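Cycloserine biosynthesis protein DcsG (Streptomyces lavendulae, PDB 6JIL) catalyses the ATP- and magnesium-dependent cyclization of O-ureido-D-serine to the antibiotic D-cycloserine, releasing ammonium, carbon dioxide, ADP and phosphate. Local coordinates at residues Cys252-Leu257 with Val267-Leu272; Leu189-Gly194 with Val232-Leu237; Gly185-Thr190 with Ser197-Lys202. All coordinates share one frame; numbering follows the deposited sequence.

Contact 1 (Cys252-Leu257 with Val267-Leu272); sequences CGRVDL and VLEMEL. With MG (magnesium ion), chain I; MG (magnesium ion), chain H; ADP (adenosine-5'-diphosphate), chain G.
Arg254 and Glu271 face each other across two antiparallel strands, and their side chains run side by side off the sheet. Arg254 NH2 reaches Glu271 OE2 at 2.7 Å from above the carboxylate plane, the guanidinium standing almost perpendicular to it (88°), while the bond from NH1 to OE1 is weak. NH2 also meets the syn lone pair of Asp256 OD2 at 2.9 Å. Long and branched at its end, arginine suits this place between two carboxylates; a bend at chi3 (76°) turns its tip towards them.

The tightly packed, apolar side carries Val255, Leu257, Val267 and Met270, a selenomethionine here. Met270 CE lies 3.4 Å from Val255 CG2, and Val255 CG1 meets Val267 CG2; these beta-branched and flexible apolar chains fill the layer beneath helix 227-244. The opposite, more open side is taken up by ions, waters and nucleotide, and Glu271 there is partly exposed. Glu269 OE2 bridges both magnesium ions, at 2.2 and 2.3 Å, and OE1 completes a bidentate grip on one of them. Glu271 OE2 binds that same ion at 2.2 Å, so one oxygen serves metal and arginine together. Beyond Arg254, a water joins the carbonyls of Cys252 and Leu272. This hairpin, with two glutamates holding a pair of magnesium ions against ADP phosphates, is characteristic of the ATP-grasp active site.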
# COMPACT_ATOMS: atom_id res chain seq x y z
N CYS A 252 -2.56 -9.26 7.93
CA CYS A 252 -2.56 -7.84 8.22
C CYS A 252 -2.79 -7.07 6.94
O CYS A 252 -2.58 -7.60 5.84
CB CYS A 252 -1.23 -7.41 8.84
SG CYS A 252 0.14 -7.36 7.66
N GLY A 253 -3.23 -5.83 7.08
CA GLY A 253 -3.47 -5.00 5.92
C GLY A 253 -3.81 -3.61 6.38
O GLY A 253 -4.20 -3.40 7.52
N ARG A 254 -3.64 -2.64 5.49
CA ARG A 254 -3.96 -1.27 5.81
C ARG A 254 -4.78 -0.74 4.66
O ARG A 254 -4.43 -0.94 3.49
CB ARG A 254 -2.68 -0.43 5.96
CG ARG A 254 -2.92 0.88 6.72
CD ARG A 254 -1.68 1.79 6.76
NE ARG A 254 -1.46 2.46 5.49
CZ ARG A 254 -0.45 2.20 4.67
NH1 ARG A 254 0.45 1.27 4.99
NH2 ARG A 254 -0.34 2.85 3.52
N VAL A 255 -5.89 -0.09 4.98
CA VAL A 255 -6.77 0.47 3.97
C VAL A 255 -6.81 1.96 4.21
O VAL A 255 -7.22 2.41 5.28
CB VAL A 255 -8.19 -0.10 4.10
CG1 VAL A 255 -9.07 0.43 2.99
CG2 VAL A 255 -8.13 -1.62 4.06
N ASP A 256 -6.37 2.74 3.21
CA ASP A 256 -6.35 4.19 3.34
C ASP A 256 -7.60 4.81 2.71
O ASP A 256 -7.92 4.57 1.54
CB ASP A 256 -5.08 4.76 2.72
CG ASP A 256 -3.82 4.09 3.27
OD1 ASP A 256 -3.78 3.74 4.48
OD2 ASP A 256 -2.85 3.92 2.50
N LEU A 257 -8.31 5.60 3.51
CA LEU A 257 -9.55 6.24 3.09
C LEU A 257 -9.50 7.75 3.00
O LEU A 257 -8.79 8.40 3.76
CB LEU A 257 -10.67 5.88 4.07
CG LEU A 257 -11.38 4.54 3.96
CD1 LEU A 257 -10.44 3.47 3.46
CD2 LEU A 257 -11.97 4.19 5.32
N VAL A 267 -11.74 4.32 -0.80
CA VAL A 267 -10.38 3.84 -0.76
C VAL A 267 -9.45 4.68 -1.63
O VAL A 267 -9.77 4.99 -2.78
CB VAL A 267 -10.31 2.37 -1.23
CG1 VAL A 267 -8.87 1.89 -1.22
CG2 VAL A 267 -11.19 1.51 -0.33
N LEU A 268 -8.31 5.06 -1.05
CA LEU A 268 -7.28 5.83 -1.74
C LEU A 268 -6.33 4.76 -2.26
O LEU A 268 -6.05 4.68 -3.45
CB LEU A 268 -6.53 6.71 -0.73
CG LEU A 268 -5.56 7.82 -1.18
CD1 LEU A 268 -4.59 8.08 -0.02
CD2 LEU A 268 -4.80 7.45 -2.42
N GLU A 269 -5.83 3.96 -1.33
CA GLU A 269 -4.94 2.86 -1.65
C GLU A 269 -5.04 1.84 -0.52
O GLU A 269 -5.55 2.14 0.56
CB GLU A 269 -3.49 3.33 -1.81
CG GLU A 269 -2.76 3.64 -0.51
CD GLU A 269 -1.26 3.42 -0.65
OE1 GLU A 269 -0.87 2.34 -1.13
OE2 GLU A 269 -0.48 4.32 -0.26
N MSE A 270 -4.55 0.64 -0.78
CA MSE A 270 -4.60 -0.45 0.19
C MSE A 270 -3.31 -1.24 0.12
O MSE A 270 -2.82 -1.54 -0.97
CB MSE A 270 -5.80 -1.34 -0.14
CG MSE A 270 -5.79 -2.71 0.49
SE MSE A 270 -7.33 -3.76 -0.07
CE MSE A 270 -8.16 -3.99 1.65
N GLU A 271 -2.73 -1.56 1.27
CA GLU A 271 -1.48 -2.32 1.33
C GLU A 271 -1.62 -3.64 2.08
O GLU A 271 -1.87 -3.67 3.29
CB GLU A 271 -0.38 -1.46 1.95
CG GLU A 271 0.16 -0.40 0.99
CD GLU A 271 1.07 0.60 1.66
OE1 GLU A 271 1.97 0.19 2.42
OE2 GLU A 271 0.90 1.80 1.42
N LEU A 272 -1.43 -4.73 1.35
CA LEU A 272 -1.58 -6.06 1.91
C LEU A 272 -0.30 -6.88 1.93
O LEU A 272 -0.22 -7.90 2.62
CB LEU A 272 -2.64 -6.81 1.12
CG LEU A 272 -3.90 -5.97 0.89
CD1 LEU A 272 -4.89 -6.75 0.06
CD2 LEU A 272 -4.49 -5.56 2.23
MG MG I . 1.28 2.91 -0.46
MG MG H . -0.34 6.24 0.89
PB ADP G . 1.62 5.87 -2.25
O1B ADP G . 1.34 6.43 -0.76
O2B ADP G . 1.55 4.35 -2.25
O3B ADP G . 3.02 6.32 -2.69
PA ADP G . -0.75 7.22 -2.66
O1A ADP G . -1.97 6.82 -3.36
O2A ADP G . -0.94 6.88 -1.12
O3A ADP G . 0.51 6.41 -3.32
O5' ADP G . -0.52 8.79 -2.91
C5' ADP G . 0.42 9.29 -1.96
C4' ADP G . -0.15 10.57 -1.33
O4' ADP G . -0.54 11.50 -2.37
C3' ADP G . -1.39 10.28 -0.50
O3' ADP G . -1.06 9.98 0.85
C2' ADP G . -2.23 11.55 -0.66
O2' ADP G . -1.91 12.52 0.35
C1' ADP G . -1.87 12.04 -2.08
N9 ADP G . -2.88 11.58 -3.08
C8 ADP G . -2.72 10.60 -4.03
N7 ADP G . -3.78 10.51 -4.77
C5 ADP G . -4.69 11.41 -4.36
C6 ADP G . -5.91 11.92 -4.91
N6 ADP G . -6.50 11.30 -6.00
N1 ADP G . -6.46 13.01 -4.36
C2 ADP G . -5.89 13.64 -3.32
N3 ADP G . -4.75 13.21 -2.79
C4 ADP G . -4.13 12.12 -3.26
O HOH W 1 -1.01 -9.49 4.89
O HOH W 2 0.85 8.29 1.42
O HOH W 3 -2.24 6.11 2.22
O HOH W 4 2.30 1.50 -1.97

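Contact 2 (Leu189-Gly194 with Val232-Leu237); sequences LTFFDG and VAAAAL
Phe191 presents one face of its ring to Leu237 on helix 227-244, a CH-pi contact over the ring. Leu237 CD1 sits 3.7 Å from the ring centroid of Phe191, 28° off the normal, displaced towards the rim so that its nearest ring atom is Phe191 CG at 3.3 Å. CG of Phe191 stands anti to the carbonyl carbon (chi1 -76°), which carries the ring out from the strand to the helix.

The remaining contacts are aliphatic. Ala233 CB touches two strand side chains, 3.5 Å from Phe191 CE1 and 3.8 Å from Leu189 CD2. Ala234 CB lies further along the ring, 4.1 Å from Phe191 CE2. Alanine suits both positions because its single methyl lets the helix backbone come close to a bulky aromatic, whereas Leu237, one turn on from Ala233, has the length to reach over the ring.

Backbone bonds run elsewhere: within the helix, from Leu237 N to Ala233 O, and within the sheet, between Phe191 and Gly253 of the next strand. Beyond the interface, Leu237 also touches Met270. With axes 9.8 Å apart and crossing at -51°, this is the apolar packing of a helix on the antiparallel sheet of an alpha+beta layer, here in the ATP-grasp region.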
# COMPACT_ATOMS: atom_id res chain seq x y z
N LEU A 189 -6.52 2.72 8.20
CA LEU A 189 -6.95 1.70 9.14
C LEU A 189 -6.15 0.41 9.03
O LEU A 189 -5.90 -0.09 7.93
CB LEU A 189 -8.44 1.38 8.95
CG LEU A 189 -9.51 2.45 9.20
CD1 LEU A 189 -9.44 3.53 8.13
CD2 LEU A 189 -10.89 1.79 9.19
N THR A 190 -5.76 -0.14 10.17
CA THR A 190 -4.99 -1.37 10.20
C THR A 190 -5.85 -2.53 10.70
O THR A 190 -6.55 -2.40 11.70
CB THR A 190 -3.77 -1.22 11.10
OG1 THR A 190 -2.88 -0.28 10.51
CG2 THR A 190 -3.07 -2.54 11.29
N PHE A 191 -5.80 -3.64 9.98
CA PHE A 191 -6.57 -4.83 10.32
C PHE A 191 -5.69 -6.05 10.52
O PHE A 191 -4.65 -6.18 9.87
CB PHE A 191 -7.58 -5.16 9.23
CG PHE A 191 -8.79 -4.27 9.21
CD1 PHE A 191 -8.68 -2.93 8.89
CD2 PHE A 191 -10.05 -4.81 9.47
CE1 PHE A 191 -9.82 -2.13 8.82
CE2 PHE A 191 -11.20 -4.01 9.40
CZ PHE A 191 -11.08 -2.67 9.07
N PHE A 192 -6.12 -6.94 11.40
CA PHE A 192 -5.40 -8.18 11.67
C PHE A 192 -6.40 -9.32 11.62
O PHE A 192 -7.34 -9.38 12.41
CB PHE A 192 -4.71 -8.10 13.02
CG PHE A 192 -3.58 -7.11 13.05
CD1 PHE A 192 -3.58 -6.04 13.93
CD2 PHE A 192 -2.51 -7.24 12.17
CE1 PHE A 192 -2.55 -5.11 13.95
CE2 PHE A 192 -1.46 -6.32 12.18
CZ PHE A 192 -1.48 -5.25 13.07
N ASP A 193 -6.21 -10.21 10.65
CA ASP A 193 -7.10 -11.36 10.44
C ASP A 193 -8.56 -10.96 10.25
O ASP A 193 -9.46 -11.61 10.77
CB ASP A 193 -6.99 -12.35 11.60
CG ASP A 193 -5.91 -13.39 11.37
OD1 ASP A 193 -5.42 -13.46 10.22
OD2 ASP A 193 -5.55 -14.13 12.31
N GLY A 194 -8.77 -9.89 9.49
CA GLY A 194 -10.12 -9.43 9.21
C GLY A 194 -10.74 -8.64 10.35
O GLY A 194 -11.94 -8.37 10.32
N VAL A 232 -16.11 0.35 5.27
CA VAL A 232 -15.54 0.37 3.93
C VAL A 232 -14.24 -0.42 3.90
O VAL A 232 -14.03 -1.25 3.01
CB VAL A 232 -15.30 1.82 3.44
CG1 VAL A 232 -14.43 1.81 2.19
CG2 VAL A 232 -16.63 2.49 3.12
N ALA A 233 -13.37 -0.18 4.87
CA ALA A 233 -12.09 -0.88 4.95
C ALA A 233 -12.29 -2.39 4.95
O ALA A 233 -11.59 -3.11 4.24
CB ALA A 233 -11.34 -0.45 6.21
N ALA A 234 -13.23 -2.86 5.75
CA ALA A 234 -13.52 -4.29 5.86
C ALA A 234 -14.08 -4.86 4.56
O ALA A 234 -13.90 -6.05 4.28
CB ALA A 234 -14.50 -4.56 7.00
N ALA A 235 -14.76 -4.03 3.78
CA ALA A 235 -15.31 -4.48 2.50
C ALA A 235 -14.17 -4.65 1.52
O ALA A 235 -14.14 -5.61 0.75
CB ALA A 235 -16.31 -3.47 1.96
N ALA A 236 -13.23 -3.70 1.55
CA ALA A 236 -12.08 -3.75 0.67
C ALA A 236 -11.28 -5.03 0.93
O ALA A 236 -10.82 -5.68 -0.01
CB ALA A 236 -11.20 -2.53 0.91
N LEU A 237 -11.13 -5.39 2.20
CA LEU A 237 -10.39 -6.60 2.57
C LEU A 237 -11.14 -7.85 2.14
O LEU A 237 -10.55 -8.79 1.60
CB LEU A 237 -10.16 -6.63 4.09
CG LEU A 237 -9.15 -5.60 4.64
CD1 LEU A 237 -9.17 -5.59 6.16
CD2 LEU A 237 -7.76 -5.95 4.14

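Contact 3 (Gly185-Thr190 with Ser197-Lys202); sequences GETDLT and SHAIHK. With ADP (adenosine-5'-diphosphate), chain G.
The imidazole of His198 has Thr190 CB over one face, 3.8 Å from its centroid, while Ser197 OG lies in plane at its edge, hydrogen-bonded to ND1. His198 CG is held between the backbone N and the carbonyl carbon (chi1 59°), bringing the ring alongside Thr190. With Ser197 at ND1 and the Leu277 carbonyl at NE2, the ring is held at both nitrogens; Thr190 OG1 bonds to the same carbonyl, and a compact beta-branched threonine suits the place against the ring face. The ring of His201 lies oblique to the start of the other strand, with His201 NE2 3.8 Å from Gly185 CA. Glycine fits there: its phi is positive, and a CB would collide with this ring and with Lys202 O.

Between these ends the strands are antiparallel, with regular backbone bonds pairing Glu186 with Lys202 and Asp188 with Ile200. At Thr190 the register is broken by a classic beta bulge: Thr190 O receives a bond from Ser197 N at 2.9 Å and a weak, longer one from His198 N. On the other face Ala199 CB, small enough for a close pair, packs against Leu189 CG at 3.9 Å.

The charged side chains gather near the nucleotide. Lys202 runs beside Glu186, its CD 3.4 Å from Glu186 OE1, and a bend at chi3 brings Lys202 NZ to Asp188 OD2 in a weak bond of 3.2 Å; the ion pair with Glu186 OE1 is longer. Glu186 OE2 accepts a hydrogen bond from ADP O3' at 2.9 Å. Glu186 OE1 and Asp188 OD1 lie 2.9 Å apart, and the nearby lysine may offset some of the two carboxylates' negative charge. The chemistry thus implies a carboxylate that holds the ribose with one oxygen while its other is probably offset in part by the ammonium of Lys202.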
# COMPACT_ATOMS: atom_id res chain seq x y z
N GLY A 185 -6.83 15.50 5.25
CA GLY A 185 -5.89 14.43 4.99
C GLY A 185 -6.58 13.13 4.64
O GLY A 185 -7.51 13.10 3.84
N GLU A 186 -6.13 12.04 5.27
CA GLU A 186 -6.69 10.72 5.02
C GLU A 186 -6.65 9.90 6.30
O GLU A 186 -5.96 10.26 7.25
CB GLU A 186 -5.86 10.01 3.94
CG GLU A 186 -4.60 9.36 4.48
CD GLU A 186 -3.59 9.01 3.41
OE1 GLU A 186 -2.90 7.99 3.56
OE2 GLU A 186 -3.47 9.78 2.43
N THR A 187 -7.39 8.79 6.33
CA THR A 187 -7.41 7.93 7.50
C THR A 187 -6.95 6.54 7.08
O THR A 187 -7.50 5.94 6.16
CB THR A 187 -8.82 7.85 8.12
OG1 THR A 187 -9.28 9.18 8.41
CG2 THR A 187 -8.78 7.05 9.42
N ASP A 188 -5.91 6.04 7.76
CA ASP A 188 -5.34 4.73 7.47
C ASP A 188 -5.69 3.71 8.55
O ASP A 188 -5.22 3.82 9.69
CB ASP A 188 -3.81 4.85 7.34
CG ASP A 188 -3.38 5.72 6.15
OD1 ASP A 188 -4.25 6.39 5.55
OD2 ASP A 188 -2.17 5.73 5.83
N LEU A 189 -6.52 2.72 8.20
CA LEU A 189 -6.95 1.70 9.14
C LEU A 189 -6.15 0.41 9.03
O LEU A 189 -5.90 -0.09 7.93
CB LEU A 189 -8.44 1.38 8.95
CG LEU A 189 -9.51 2.45 9.20
CD1 LEU A 189 -9.44 3.53 8.13
CD2 LEU A 189 -10.89 1.79 9.19
N THR A 190 -5.76 -0.14 10.17
CA THR A 190 -4.99 -1.37 10.20
C THR A 190 -5.85 -2.53 10.70
O THR A 190 -6.55 -2.40 11.70
CB THR A 190 -3.77 -1.22 11.10
OG1 THR A 190 -2.88 -0.28 10.51
CG2 THR A 190 -3.07 -2.54 11.29
N SER A 197 -8.07 -3.08 14.09
CA SER A 197 -7.21 -2.90 15.25
C SER A 197 -7.09 -1.43 15.63
O SER A 197 -7.35 -1.06 16.77
CB SER A 197 -5.81 -3.45 14.98
OG SER A 197 -4.96 -3.22 16.09
N HIS A 198 -6.69 -0.60 14.68
CA HIS A 198 -6.50 0.81 14.96
C HIS A 198 -6.29 1.59 13.67
O HIS A 198 -6.16 1.01 12.58
CB HIS A 198 -5.27 1.00 15.82
CG HIS A 198 -4.02 0.47 15.19
ND1 HIS A 198 -3.66 -0.86 15.23
CD2 HIS A 198 -3.07 1.09 14.45
CE1 HIS A 198 -2.55 -1.04 14.55
NE2 HIS A 198 -2.16 0.13 14.06
N ALA A 199 -6.23 2.91 13.80
CA ALA A 199 -6.03 3.78 12.65
C ALA A 199 -5.28 5.04 13.03
O ALA A 199 -5.04 5.32 14.21
CB ALA A 199 -7.38 4.14 12.05
N ILE A 200 -4.88 5.79 12.02
CA ILE A 200 -4.18 7.05 12.23
C ILE A 200 -4.67 8.03 11.19
O ILE A 200 -5.34 7.67 10.22
CB ILE A 200 -2.65 6.92 12.05
CG1 ILE A 200 -2.32 6.81 10.56
CG2 ILE A 200 -2.13 5.71 12.81
CD1 ILE A 200 -0.84 6.89 10.24
N HIS A 201 -4.33 9.29 11.41
CA HIS A 201 -4.66 10.32 10.46
C HIS A 201 -3.30 10.65 9.84
O HIS A 201 -2.28 10.66 10.54
CB HIS A 201 -5.25 11.55 11.15
CG HIS A 201 -5.23 12.77 10.30
ND1 HIS A 201 -4.23 13.71 10.37
CD2 HIS A 201 -6.04 13.17 9.29
CE1 HIS A 201 -4.42 14.64 9.45
NE2 HIS A 201 -5.52 14.33 8.78
N LYS A 202 -3.28 10.85 8.53
CA LYS A 202 -2.05 11.19 7.84
C LYS A 202 -2.34 12.46 7.05
O LYS A 202 -3.31 12.51 6.29
CB LYS A 202 -1.64 10.06 6.89
CG LYS A 202 -0.35 10.35 6.13
CD LYS A 202 -0.11 9.36 5.00
CE LYS A 202 0.12 7.95 5.52
NZ LYS A 202 0.41 7.00 4.41
PB ADP G . 1.62 5.87 -2.25
O1B ADP G . 1.34 6.43 -0.76
O2B ADP G . 1.55 4.35 -2.25
O3B ADP G . 3.02 6.32 -2.69
PA ADP G . -0.75 7.22 -2.66
O1A ADP G . -1.97 6.82 -3.36
O2A ADP G . -0.94 6.88 -1.12
O3A ADP G . 0.51 6.41 -3.32
O5' ADP G . -0.52 8.79 -2.91
C5' ADP G . 0.42 9.29 -1.96
C4' ADP G . -0.15 10.57 -1.33
O4' ADP G . -0.54 11.50 -2.37
C3' ADP G . -1.39 10.28 -0.50
O3' ADP G . -1.06 9.98 0.85
C2' ADP G . -2.23 11.55 -0.66
O2' ADP G . -1.91 12.52 0.35
C1' ADP G . -1.87 12.04 -2.08
N9 ADP G . -2.88 11.58 -3.08
C8 ADP G . -2.72 10.60 -4.03
N7 ADP G . -3.78 10.51 -4.77
C5 ADP G . -4.69 11.41 -4.36
C6 ADP G . -5.91 11.92 -4.91
N6 ADP G . -6.50 11.30 -6.00
N1 ADP G . -6.46 13.01 -4.36
C2 ADP G . -5.89 13.64 -3.32
N3 ADP G . -4.75 13.21 -2.79
C4 ADP G . -4.13 12.12 -3.26

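In the fold
All three contacts lie in the ATP-grasp region and meet on one five-stranded antiparallel sheet. Contact 3 pairs strands 186-192 and 195-202; contact 1 pairs strands 252-259 and 265-271, and the two hairpins are joined side by side through strands 186-192 and 252-259. Contact 2 sets helix 227-244 against the sheet and shares Leu189 and Thr190 with contact 3. Along the chain, contacts 2 and 3 start from the same strand, and both close before contact 1 opens. The centres of contact 1 and contact 2 are about 8 Å apart. Those of contact 1 and contact 3 are about 9 Å apart, and those of contact 2 and contact 3 about 11 Å. The sheet thus carries nucleotide and metal ligands on one face and the helix on the other.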